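Local coordinates for Oxidored_FMN domain-containing protein ([Pseudomonas] geniculata N1, PDB 6L6J) that probably oxidises the nicotine-degradation intermediate 6-hydroxypseudooxynicotine as an amine oxidase that carries FMN and a [4Fe-4S] cluster, at residues V56-T61 / P73-Y78; T61-T66 / V102-A107. One frame throughout, in Å; residues are numbered along the deposited sequence.

Contact 1. Residues V56-T61 / P73-Y78; sequences VCLEET and PDPRMY. With FMN (flavin mononucleotide), chain B; SO4 (sulfate ion), chain G.
Glu59 OE2, lying 3.5 Å from Pro75 CD, is gripped by water 1 at 2.6 Å and, more weakly, by Thr31 OG1. The same water lies within hydrogen-bonding range of Pro73 O (2.8 Å) and can link the second strand of the TIM barrel, 55-62, to the loop that leads on to helix 83-94. The other carboxylate oxygen, Glu59 OE1, makes a salt bridge with Arg45 of helix 38-51, so a buried acid here has a countercharge. With CG set between the backbone N and the carbonyl carbon (chi1 65°) and a bend at chi2, the Glu59 chain folds over the CG and CD edge of the Pro75 ring and crosses it at about a right angle. Pro75 suits this place because its rigid ring offers carbon on one flank to Glu59 and on another to Thr61, whose OG1 is 3.4 Å from Pro75 CB. Thr61 OG1 donates to Glu59 O at 2.8 Å; a threonine suits because its hydroxyl is satisfied there while its methyl and CB stay available for packing on the loop. Glu60 instead reaches out with its chain extended beyond CG until Glu60 OE2 comes to 2.6 Å from Asp74 OD2, the two carboxylate planes turned 81° apart. Glu60 OE2 is also hydrogen-bonded to His69 ND1. The backbone of Glu60 faces the cofactor, its N donating a nearly straight but weak bond of 3.4 Å to FMN O4. Arg76 points away from the strand, and its NH1 is hydrogen-bonded to Tyr82 OH and to a sulfate that probably came from the crystallisation liquor. Met77 points back toward the strand and also touches Leu86 of helix 83-94 and Phe164; its CB lies 3.7 Å from Thr61 CG2.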
ATOM      1  N   VAL A  56     -12.439   4.432  13.401  1.00 21.64           N
ATOM      2  CA  VAL A  56     -12.179   3.546  12.239  1.00 22.94           C
ATOM      3  C   VAL A  56     -13.189   3.875  11.156  1.00 23.26           C
ATOM      4  O   VAL A  56     -14.385   3.907  11.452  1.00 22.14           O
ATOM      5  CB  VAL A  56     -12.146   2.077  12.655  1.00 24.72           C
ATOM      6  CG1 VAL A  56     -12.063   1.156  11.457  1.00 26.18           C
ATOM      7  CG2 VAL A  56     -10.973   1.854  13.601  1.00 25.91           C
ATOM      8  N   CYS A  57     -12.675   4.209   9.968  1.00 25.57           N
ATOM      9  CA  CYS A  57     -13.458   4.799   8.855  1.00 27.14           C
ATOM     10  C   CYS A  57     -13.632   3.763   7.748  1.00 28.67           C
ATOM     11  O   CYS A  57     -12.676   3.001   7.433  1.00 30.35           O
ATOM     12  CB  CYS A  57     -12.791   6.042   8.281  1.00 30.29           C
ATOM     13  SG  CYS A  57     -13.092   7.574   9.201  1.00 31.53           S
ATOM     14  N   LEU A  58     -14.819   3.749   7.149  1.00 30.88           N
ATOM     15  CA  LEU A  58     -15.084   2.967   5.914  1.00 27.16           C
ATOM     16  C   LEU A  58     -14.669   3.829   4.736  1.00 26.41           C
ATOM     17  O   LEU A  58     -14.747   5.076   4.863  1.00 25.04           O
ATOM     18  CB  LEU A  58     -16.546   2.527   5.851  1.00 25.22           C
ATOM     19  CG  LEU A  58     -16.745   1.045   6.142  1.00 26.76           C
ATOM     20  CD1 LEU A  58     -16.011   0.630   7.406  1.00 26.72           C
ATOM     21  CD2 LEU A  58     -18.230   0.698   6.230  1.00 28.67           C
ATOM     22  N   GLU A  59     -14.200   3.149   3.686  1.00 27.32           N
ATOM     23  CA  GLU A  59     -13.631   3.718   2.438  1.00 27.04           C
ATOM     24  C   GLU A  59     -14.753   4.386   1.628  1.00 27.25           C
ATOM     25  O   GLU A  59     -15.902   4.488   2.147  1.00 25.53           O
ATOM     26  CB  GLU A  59     -12.952   2.605   1.634  1.00 27.77           C
ATOM     27  CG  GLU A  59     -13.900   1.524   1.113  1.00 28.85           C
ATOM     28  CD  GLU A  59     -13.855   0.181   1.846  1.00 29.02           C
ATOM     29  OE1 GLU A  59     -13.880   0.199   3.102  1.00 28.21           O
ATOM     30  OE2 GLU A  59     -13.821  -0.900   1.161  1.00 30.27           O
ATOM     31  N   GLU A  60     -14.438   4.816   0.400  1.00 27.02           N
ATOM     32  CA  GLU A  60     -15.396   5.509  -0.507  1.00 27.40           C
ATOM     33  C   GLU A  60     -16.703   4.710  -0.544  1.00 25.48           C
ATOM     34  O   GLU A  60     -16.690   3.587  -1.004  1.00 23.69           O
ATOM     35  CB  GLU A  60     -14.797   5.764  -1.890  1.00 30.02           C
ATOM     36  CG  GLU A  60     -14.195   4.550  -2.583  1.00 30.51           C
ATOM     37  CD  GLU A  60     -13.798   4.848  -4.022  1.00 34.72           C
ATOM     38  OE1 GLU A  60     -13.600   6.068  -4.361  1.00 34.51           O
ATOM     39  OE2 GLU A  60     -13.699   3.878  -4.810  1.00 35.04           O
ATOM     40  N   THR A  61     -17.773   5.261   0.021  1.00 26.39           N
ATOM     41  CA  THR A  61     -19.086   4.582   0.151  1.00 27.31           C
ATOM     42  C   THR A  61     -20.063   5.223  -0.837  1.00 27.34           C
ATOM     43  O   THR A  61     -20.465   6.383  -0.608  1.00 29.77           O
ATOM     44  CB  THR A  61     -19.557   4.647   1.603  1.00 26.58           C
ATOM     45  OG1 THR A  61     -18.581   3.889   2.315  1.00 28.02           O
ATOM     46  CG2 THR A  61     -20.957   4.114   1.806  1.00 24.98           C
ATOM     47  N   PRO A  73     -14.790  -3.635  -5.677  1.00 26.36           N
ATOM     48  CA  PRO A  73     -15.929  -3.703  -4.769  1.00 27.23           C
ATOM     49  C   PRO A  73     -15.790  -2.738  -3.579  1.00 28.96           C
ATOM     50  O   PRO A  73     -14.818  -2.862  -2.856  1.00 31.37           O
ATOM     51  CB  PRO A  73     -15.961  -5.162  -4.293  1.00 25.70           C
ATOM     52  CG  PRO A  73     -14.568  -5.688  -4.511  1.00 25.25           C
ATOM     53  CD  PRO A  73     -13.891  -4.782  -5.523  1.00 26.07           C
ATOM     54  N   ASP A  74     -16.779  -1.850  -3.419  1.00 27.67           N
ATOM     55  CA  ASP A  74     -16.861  -0.770  -2.406  1.00 29.87           C
ATOM     56  C   ASP A  74     -18.112  -0.941  -1.553  1.00 29.22           C
ATOM     57  O   ASP A  74     -19.071  -1.579  -1.985  1.00 32.02           O
ATOM     58  CB  ASP A  74     -16.955   0.605  -3.065  1.00 32.32           C
ATOM     59  CG  ASP A  74     -15.618   1.131  -3.513  1.00 37.69           C
ATOM     60  OD1 ASP A  74     -14.599   0.533  -3.066  1.00 41.80           O
ATOM     61  OD2 ASP A  74     -15.609   2.129  -4.305  1.00 38.99           O
ATOM     62  N   PRO A  75     -18.165  -0.343  -0.342  1.00 27.27           N
ATOM     63  CA  PRO A  75     -19.424  -0.169   0.374  1.00 30.40           C
ATOM     64  C   PRO A  75     -20.381   0.698  -0.446  1.00 29.44           C
ATOM     65  O   PRO A  75     -19.905   1.469  -1.249  1.00 29.29           O
ATOM     66  CB  PRO A  75     -19.052   0.567   1.667  1.00 29.83           C
ATOM     67  CG  PRO A  75     -17.594   0.271   1.837  1.00 29.84           C
ATOM     68  CD  PRO A  75     -17.029   0.153   0.431  1.00 28.01           C
ATOM     69  N   ARG A  76     -21.682   0.548  -0.208  1.00 29.19           N
ATOM     70  CA  ARG A  76     -22.747   1.338  -0.882  1.00 30.43           C
ATOM     71  C   ARG A  76     -23.761   1.824   0.159  1.00 31.48           C
ATOM     72  O   ARG A  76     -24.076   1.073   1.102  1.00 29.10           O
ATOM     73  CB  ARG A  76     -23.441   0.477  -1.938  1.00 31.02           C
ATOM     74  CG  ARG A  76     -22.517  -0.065  -3.022  1.00 33.82           C
ATOM     75  CD  ARG A  76     -22.956  -1.440  -3.511  1.00 35.61           C
ATOM     76  NE  ARG A  76     -22.540  -1.667  -4.876  1.00 37.13           N
ATOM     77  CZ  ARG A  76     -23.202  -2.381  -5.774  1.00 41.50           C
ATOM     78  NH1 ARG A  76     -24.349  -2.971  -5.464  1.00 43.71           N
ATOM     79  NH2 ARG A  76     -22.727  -2.464  -7.007  1.00 38.78           N
ATOM     80  N   MET A  77     -24.265   3.038  -0.020  1.00 33.00           N
ATOM     81  CA  MET A  77     -25.279   3.640   0.872  1.00 33.05           C
ATOM     82  C   MET A  77     -26.307   4.371   0.004  1.00 33.02           C
ATOM     83  O   MET A  77     -26.809   5.405   0.445  1.00 38.05           O
ATOM     84  CB  MET A  77     -24.592   4.579   1.878  1.00 32.45           C
ATOM     85  CG  MET A  77     -25.363   4.813   3.166  1.00 32.18           C
ATOM     86  SD  MET A  77     -25.474   3.334   4.179  1.00 33.51           S
ATOM     87  CE  MET A  77     -24.306   3.784   5.451  1.00 35.87           C
ATOM     88  N   TYR A  78     -26.635   3.829  -1.171  1.00 33.41           N
ATOM     89  CA  TYR A  78     -27.592   4.450  -2.136  1.00 35.03           C
ATOM     90  C   TYR A  78     -28.937   3.736  -2.077  1.00 34.56           C
ATOM     91  O   TYR A  78     -29.832   4.127  -2.833  1.00 35.87           O
ATOM     92  CB  TYR A  78     -27.084   4.479  -3.582  1.00 34.43           C
ATOM     93  CG  TYR A  78     -26.668   3.163  -4.194  1.00 35.48           C
ATOM     94  CD1 TYR A  78     -27.597   2.191  -4.529  1.00 34.19           C
ATOM     95  CD2 TYR A  78     -25.328   2.919  -4.500  1.00 34.04           C
ATOM     96  CE1 TYR A  78     -27.204   1.004  -5.133  1.00 37.54           C
ATOM     97  CE2 TYR A  78     -24.917   1.741  -5.098  1.00 33.18           C
ATOM     98  CZ  TYR A  78     -25.858   0.783  -5.422  1.00 38.08           C
ATOM     99  OH  TYR A  78     -25.422  -0.381  -5.981  1.00 35.85           O
TER
HETATM  100  N1  FMN B 701      -8.340   7.529   0.610  1.00 30.60           N
HETATM  101  C2  FMN B 701      -9.667   7.816   0.413  1.00 31.69           C
HETATM  102  O2  FMN B 701     -10.034   8.979   0.606  1.00 34.56           O
HETATM  103  N3  FMN B 701     -10.601   6.922   0.062  1.00 29.69           N
HETATM  104  C4  FMN B 701     -10.277   5.632  -0.132  1.00 28.54           C
HETATM  105  O4  FMN B 701     -11.134   4.813  -0.460  1.00 23.32           O
HETATM  106  C4A FMN B 701      -8.854   5.223   0.028  1.00 29.52           C
HETATM  107  N5  FMN B 701      -8.461   3.940  -0.159  1.00 29.28           N
HETATM  108  C5A FMN B 701      -7.172   3.605   0.075  1.00 30.51           C
HETATM  109  C6  FMN B 701      -6.777   2.275  -0.042  1.00 28.75           C
HETATM  110  C7  FMN B 701      -5.463   1.939   0.219  1.00 27.65           C
HETATM  111  C7M FMN B 701      -5.047   0.532   0.027  1.00 29.78           C
HETATM  112  C8  FMN B 701      -4.493   2.953   0.649  1.00 28.42           C
HETATM  113  C8M FMN B 701      -3.053   2.616   0.900  1.00 33.08           C
HETATM  114  C9  FMN B 701      -4.864   4.266   0.772  1.00 27.87           C
HETATM  115  C9A FMN B 701      -6.174   4.645   0.516  1.00 28.46           C
HETATM  116  N10 FMN B 701      -6.586   5.975   0.683  1.00 28.02           N
HETATM  117  C10 FMN B 701      -7.904   6.274   0.446  1.00 27.22           C
HETATM  118  C1' FMN B 701      -5.652   7.061   1.121  1.00 29.24           C
HETATM  119  C2' FMN B 701      -5.466   7.032   2.626  1.00 26.33           C
HETATM  120  O2' FMN B 701      -6.710   7.389   3.203  1.00 25.77           O
HETATM  121  C3' FMN B 701      -4.419   7.992   3.105  1.00 27.04           C
HETATM  122  O3' FMN B 701      -4.855   9.324   2.829  1.00 29.14           O
HETATM  123  C4' FMN B 701      -3.037   7.776   2.487  1.00 26.57           C
HETATM  124  O4' FMN B 701      -2.720   6.364   2.456  1.00 27.59           O
HETATM  125  C5' FMN B 701      -1.970   8.566   3.231  1.00 22.79           C
HETATM  126  O5' FMN B 701      -1.924   8.098   4.568  1.00 24.04           O
HETATM  127  P   FMN B 701      -0.860   6.958   5.006  1.00 25.80           P
HETATM  128  O1P FMN B 701       0.508   7.567   4.799  1.00 23.09           O
HETATM  129  O2P FMN B 701      -1.227   6.718   6.436  1.00 26.19           O
HETATM  130  O3P FMN B 701      -1.142   5.776   4.098  1.00 25.32           O
HETATM  131  S   SO4 G 706     -27.004  -5.449  -7.005  1.00 86.91           S
HETATM  132  O1  SO4 G 706     -27.493  -5.383  -5.637  1.00 71.75           O
HETATM  133  O2  SO4 G 706     -28.023  -5.993  -7.864  1.00 86.16           O
HETATM  134  O3  SO4 G 706     -26.649  -4.136  -7.472  1.00 80.40           O
HETATM  135  O4  SO4 G 706     -25.844  -6.296  -7.068  1.00 89.58           O
HETATM  136  O   HOH W   1     -13.066  -1.268  -1.337  1.00 28.75           O

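Contact 2. Residues T61-T66 / V102-A107; sequences TMIHET and VELAHA. With FMN (flavin mononucleotide), chain B; SO4 (sulfate ion), chain F.
His106 NE2 and Thr66 OG1 are hydrogen-bonded at 2.8 Å, with the hydroxyl in the plane of the imidazole at its edge. Ile63 CG1 meets the same ring in its plane, while Ile63 CD1 packs 3.7 Å from His106 CB. The ring is brought across to the 61-66 segment by a first torsion that puts CG anti to the backbone N (chi1 -166°), and its other nitrogen, ND1, bonds Gly108 N. An alanine in place of His106 is likely to leave Thr66 OG1 without this partner and to open a gap beside Ile63. Further out, Thr66 OG1 also bonds His64 ND1 at 2.9 Å. His64 in turn stacks on Trp151, and its NE2 gives an almost straight bond (175°) of 2.7 Å to O4 of a sulfate ion.

Behind these side chains, a parallel ladder fixes the backbones: Thr61 N to Glu103 O (2.7 Å), Ala105 N to Thr61 O (2.9 Å) and Ile63 N to Ala105 O (3.1 Å). Small Ala105 leaves room for the methyl end of Met62 on one face of the sheet. On the other face Thr61 CG2 meets Leu104 CD2, and Thr61 OG1 lies against Val102 CG2. Glu103, at the centre of an inverse gamma turn, extends its chain to the flavin, where FMN N3 donates to Glu103 OE2 at 2.8 Å. Strands 55-62 and 99-105, joined through helix 83-94, form a beta-alpha-beta unit of the TIM barrel, with Glu103, which binds the cofactor, near the C-terminal end of strand 99-105, as is usual in this fold.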
ATOM      1  N   THR A  61     -17.773   5.261   0.021  1.00 26.39           N
ATOM      2  CA  THR A  61     -19.086   4.582   0.151  1.00 27.31           C
ATOM      3  C   THR A  61     -20.063   5.223  -0.837  1.00 27.34           C
ATOM      4  O   THR A  61     -20.465   6.383  -0.608  1.00 29.77           O
ATOM      5  CB  THR A  61     -19.557   4.647   1.603  1.00 26.58           C
ATOM      6  OG1 THR A  61     -18.581   3.889   2.315  1.00 28.02           O
ATOM      7  CG2 THR A  61     -20.957   4.114   1.806  1.00 24.98           C
ATOM      8  N   MET A  62     -20.404   4.513  -1.902  1.00 24.92           N
ATOM      9  CA  MET A  62     -21.045   5.120  -3.092  1.00 26.79           C
ATOM     10  C   MET A  62     -22.449   5.603  -2.729  1.00 26.27           C
ATOM     11  O   MET A  62     -23.241   4.784  -2.211  1.00 28.11           O
ATOM     12  CB  MET A  62     -21.112   4.098  -4.230  1.00 27.79           C
ATOM     13  CG  MET A  62     -19.727   3.644  -4.658  1.00 29.53           C
ATOM     14  SD  MET A  62     -18.745   5.019  -5.288  1.00 29.39           S
ATOM     15  CE  MET A  62     -17.637   5.368  -3.943  1.00 28.04           C
ATOM     16  N   ILE A  63     -22.770   6.856  -3.048  1.00 25.21           N
ATOM     17  CA  ILE A  63     -24.080   7.484  -2.693  1.00 27.16           C
ATOM     18  C   ILE A  63     -25.155   7.275  -3.771  1.00 27.82           C
ATOM     19  O   ILE A  63     -26.286   7.719  -3.531  1.00 30.18           O
ATOM     20  CB  ILE A  63     -23.888   8.976  -2.392  1.00 26.75           C
ATOM     21  CG1 ILE A  63     -23.522   9.777  -3.641  1.00 27.19           C
ATOM     22  CG2 ILE A  63     -22.862   9.147  -1.291  1.00 26.01           C
ATOM     23  CD1 ILE A  63     -23.782  11.255  -3.498  1.00 27.56           C
ATOM     24  N   HIS A  64     -24.828   6.654  -4.909  1.00 28.94           N
ATOM     25  CA  HIS A  64     -25.745   6.492  -6.076  1.00 28.48           C
ATOM     26  C   HIS A  64     -25.104   5.588  -7.135  1.00 29.19           C
ATOM     27  O   HIS A  64     -23.858   5.574  -7.228  1.00 32.40           O
ATOM     28  CB  HIS A  64     -26.092   7.867  -6.676  1.00 28.43           C
ATOM     29  CG  HIS A  64     -27.270   7.854  -7.587  1.00 27.17           C
ATOM     30  ND1 HIS A  64     -27.143   7.892  -8.950  1.00 26.61           N
ATOM     31  CD2 HIS A  64     -28.595   7.794  -7.325  1.00 27.53           C
ATOM     32  CE1 HIS A  64     -28.341   7.859  -9.489  1.00 27.76           C
ATOM     33  NE2 HIS A  64     -29.251   7.784  -8.510  1.00 25.84           N
ATOM     34  N   GLU A  65     -25.942   4.949  -7.956  1.00 29.90           N
ATOM     35  CA  GLU A  65     -25.589   3.963  -9.030  1.00 30.33           C
ATOM     36  C   GLU A  65     -24.695   4.601 -10.118  1.00 28.95           C
ATOM     37  O   GLU A  65     -23.947   3.846 -10.815  1.00 27.24           O
ATOM     38  CB  GLU A  65     -26.882   3.394  -9.633  1.00 30.70           C
ATOM     39  CG  GLU A  65     -27.766   2.668  -8.622  1.00 34.85           C
ATOM     40  CD  GLU A  65     -28.872   3.475  -7.934  1.00 38.57           C
ATOM     41  OE1 GLU A  65     -28.599   4.617  -7.457  1.00 34.81           O
ATOM     42  OE2 GLU A  65     -30.027   2.951  -7.870  1.00 40.32           O
ATOM     43  N   THR A  66     -24.779   5.925 -10.278  1.00 26.34           N
ATOM     44  CA  THR A  66     -23.951   6.730 -11.208  1.00 26.55           C
ATOM     45  C   THR A  66     -22.513   6.888 -10.671  1.00 27.76           C
ATOM     46  O   THR A  66     -21.690   7.534 -11.379  1.00 25.33           O
ATOM     47  CB  THR A  66     -24.568   8.120 -11.446  1.00 27.73           C
ATOM     48  OG1 THR A  66     -24.678   8.863 -10.221  1.00 24.24           O
ATOM     49  CG2 THR A  66     -25.930   8.040 -12.096  1.00 28.32           C
ATOM     50  N   VAL A 102     -17.725   7.080   7.882  1.00 24.73           N
ATOM     51  CA  VAL A 102     -17.977   6.514   6.533  1.00 25.58           C
ATOM     52  C   VAL A 102     -17.702   7.611   5.502  1.00 26.81           C
ATOM     53  O   VAL A 102     -18.246   8.730   5.657  1.00 26.54           O
ATOM     54  CB  VAL A 102     -19.398   5.943   6.414  1.00 25.92           C
ATOM     55  CG1 VAL A 102     -20.468   6.992   6.676  1.00 29.22           C
ATOM     56  CG2 VAL A 102     -19.626   5.283   5.068  1.00 25.52           C
ATOM     57  N   GLU A 103     -16.885   7.297   4.497  1.00 24.41           N
ATOM     58  CA  GLU A 103     -16.560   8.265   3.437  1.00 27.06           C
ATOM     59  C   GLU A 103     -17.637   8.180   2.351  1.00 27.95           C
ATOM     60  O   GLU A 103     -17.394   7.567   1.320  1.00 30.19           O
ATOM     61  CB  GLU A 103     -15.142   8.011   2.941  1.00 29.24           C
ATOM     62  CG  GLU A 103     -14.534   9.201   2.227  1.00 28.32           C
ATOM     63  CD  GLU A 103     -13.230   8.881   1.528  1.00 30.44           C
ATOM     64  OE1 GLU A 103     -12.314   9.695   1.664  1.00 28.70           O
ATOM     65  OE2 GLU A 103     -13.144   7.814   0.834  1.00 30.11           O
ATOM     66  N   LEU A 104     -18.808   8.756   2.601  1.00 28.27           N
ATOM     67  CA  LEU A 104     -19.852   8.949   1.565  1.00 27.94           C
ATOM     68  C   LEU A 104     -19.214   9.671   0.384  1.00 26.62           C
ATOM     69  O   LEU A 104     -18.627  10.738   0.599  1.00 24.08           O
ATOM     70  CB  LEU A 104     -21.015   9.746   2.157  1.00 29.07           C
ATOM     71  CG  LEU A 104     -21.885   8.968   3.149  1.00 29.14           C
ATOM     72  CD1 LEU A 104     -23.128   9.775   3.511  1.00 28.47           C
ATOM     73  CD2 LEU A 104     -22.277   7.598   2.594  1.00 27.41           C
ATOM     74  N   ALA A 105     -19.313   9.069  -0.803  1.00 27.87           N
ATOM     75  CA  ALA A 105     -18.517   9.429  -2.000  1.00 28.64           C
ATOM     76  C   ALA A 105     -19.396   9.431  -3.248  1.00 27.91           C
ATOM     77  O   ALA A 105     -20.210   8.516  -3.394  1.00 30.12           O
ATOM     78  CB  ALA A 105     -17.385   8.442  -2.156  1.00 29.41           C
ATOM     79  N   HIS A 106     -19.201  10.411  -4.128  1.00 27.46           N
ATOM     80  CA  HIS A 106     -19.707  10.373  -5.525  1.00 27.23           C
ATOM     81  C   HIS A 106     -18.533  10.669  -6.456  1.00 27.01           C
ATOM     82  O   HIS A 106     -17.948  11.763  -6.313  1.00 28.87           O
ATOM     83  CB  HIS A 106     -20.903  11.312  -5.765  1.00 25.58           C
ATOM     84  CG  HIS A 106     -21.578  11.013  -7.059  1.00 24.63           C
ATOM     85  ND1 HIS A 106     -20.936  11.186  -8.280  1.00 25.54           N
ATOM     86  CD2 HIS A 106     -22.789  10.487  -7.339  1.00 24.05           C
ATOM     87  CE1 HIS A 106     -21.739  10.815  -9.255  1.00 24.29           C
ATOM     88  NE2 HIS A 106     -22.877  10.358  -8.703  1.00 24.06           N
ATOM     89  N   ALA A 107     -18.238   9.742  -7.372  1.00 25.05           N
ATOM     90  CA  ALA A 107     -16.947   9.639  -8.082  1.00 25.70           C
ATOM     91  C   ALA A 107     -16.897  10.625  -9.256  1.00 24.63           C
ATOM     92  O   ALA A 107     -15.835  10.772  -9.852  1.00 24.13           O
ATOM     93  CB  ALA A 107     -16.735   8.207  -8.520  1.00 27.34           C
TER
HETATM   94  N1  FMN B 701      -8.340   7.529   0.610  1.00 30.60           N
HETATM   95  C2  FMN B 701      -9.667   7.816   0.413  1.00 31.69           C
HETATM   96  O2  FMN B 701     -10.034   8.979   0.606  1.00 34.56           O
HETATM   97  N3  FMN B 701     -10.601   6.922   0.062  1.00 29.69           N
HETATM   98  C4  FMN B 701     -10.277   5.632  -0.132  1.00 28.54           C
HETATM   99  O4  FMN B 701     -11.134   4.813  -0.460  1.00 23.32           O
HETATM  100  C4A FMN B 701      -8.854   5.223   0.028  1.00 29.52           C
HETATM  101  N5  FMN B 701      -8.461   3.940  -0.159  1.00 29.28           N
HETATM  102  C5A FMN B 701      -7.172   3.605   0.075  1.00 30.51           C
HETATM  103  C6  FMN B 701      -6.777   2.275  -0.042  1.00 28.75           C
HETATM  104  C7  FMN B 701      -5.463   1.939   0.219  1.00 27.65           C
HETATM  105  C7M FMN B 701      -5.047   0.532   0.027  1.00 29.78           C
HETATM  106  C8  FMN B 701      -4.493   2.953   0.649  1.00 28.42           C
HETATM  107  C8M FMN B 701      -3.053   2.616   0.900  1.00 33.08           C
HETATM  108  C9  FMN B 701      -4.864   4.266   0.772  1.00 27.87           C
HETATM  109  C9A FMN B 701      -6.174   4.645   0.516  1.00 28.46           C
HETATM  110  N10 FMN B 701      -6.586   5.975   0.683  1.00 28.02           N
HETATM  111  C10 FMN B 701      -7.904   6.274   0.446  1.00 27.22           C
HETATM  112  C1' FMN B 701      -5.652   7.061   1.121  1.00 29.24           C
HETATM  113  C2' FMN B 701      -5.466   7.032   2.626  1.00 26.33           C
HETATM  114  O2' FMN B 701      -6.710   7.389   3.203  1.00 25.77           O
HETATM  115  C3' FMN B 701      -4.419   7.992   3.105  1.00 27.04           C
HETATM  116  O3' FMN B 701      -4.855   9.324   2.829  1.00 29.14           O
HETATM  117  C4' FMN B 701      -3.037   7.776   2.487  1.00 26.57           C
HETATM  118  O4' FMN B 701      -2.720   6.364   2.456  1.00 27.59           O
HETATM  119  C5' FMN B 701      -1.970   8.566   3.231  1.00 22.79           C
HETATM  120  O5' FMN B 701      -1.924   8.098   4.568  1.00 24.04           O
HETATM  121  P   FMN B 701      -0.860   6.958   5.006  1.00 25.80           P
HETATM  122  O1P FMN B 701       0.508   7.567   4.799  1.00 23.09           O
HETATM  123  O2P FMN B 701      -1.227   6.718   6.436  1.00 26.19           O
HETATM  124  O3P FMN B 701      -1.142   5.776   4.098  1.00 25.32           O
HETATM  125  S   SO4 F 705     -32.962   8.482  -8.287  1.00 53.35           S
HETATM  126  O1  SO4 F 705     -32.981   8.497  -6.849  1.00 55.08           O
HETATM  127  O2  SO4 F 705     -34.264   8.073  -8.788  1.00 50.47           O
HETATM  128  O3  SO4 F 705     -32.629   9.806  -8.765  1.00 51.43           O
HETATM  129  O4  SO4 F 705     -31.969   7.537  -8.740  1.00 52.01           O

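Overall arrangement
Contacts 1 and 2 have centres about 7 Å apart and share Thr61, whose OG1 and CG2 each touch both the 73-78 loop and strand 99-105. Along the chain their segments alternate, and the backbone ties them together: Met77 N probably bonds Met62 O at 3.0 Å, so the loop pairs with the strand end, and Glu103 N probably bonds Leu58 O at 3.1 Å, continuing the parallel pairing. Both contacts reach the pyrimidine part of the flavin, contact 1 through O4 and contact 2 through N3. The 3.3 Å approach of Glu60 N and Glu103 OE2 brings the two binding residues together there, on strands already paired by their backbones.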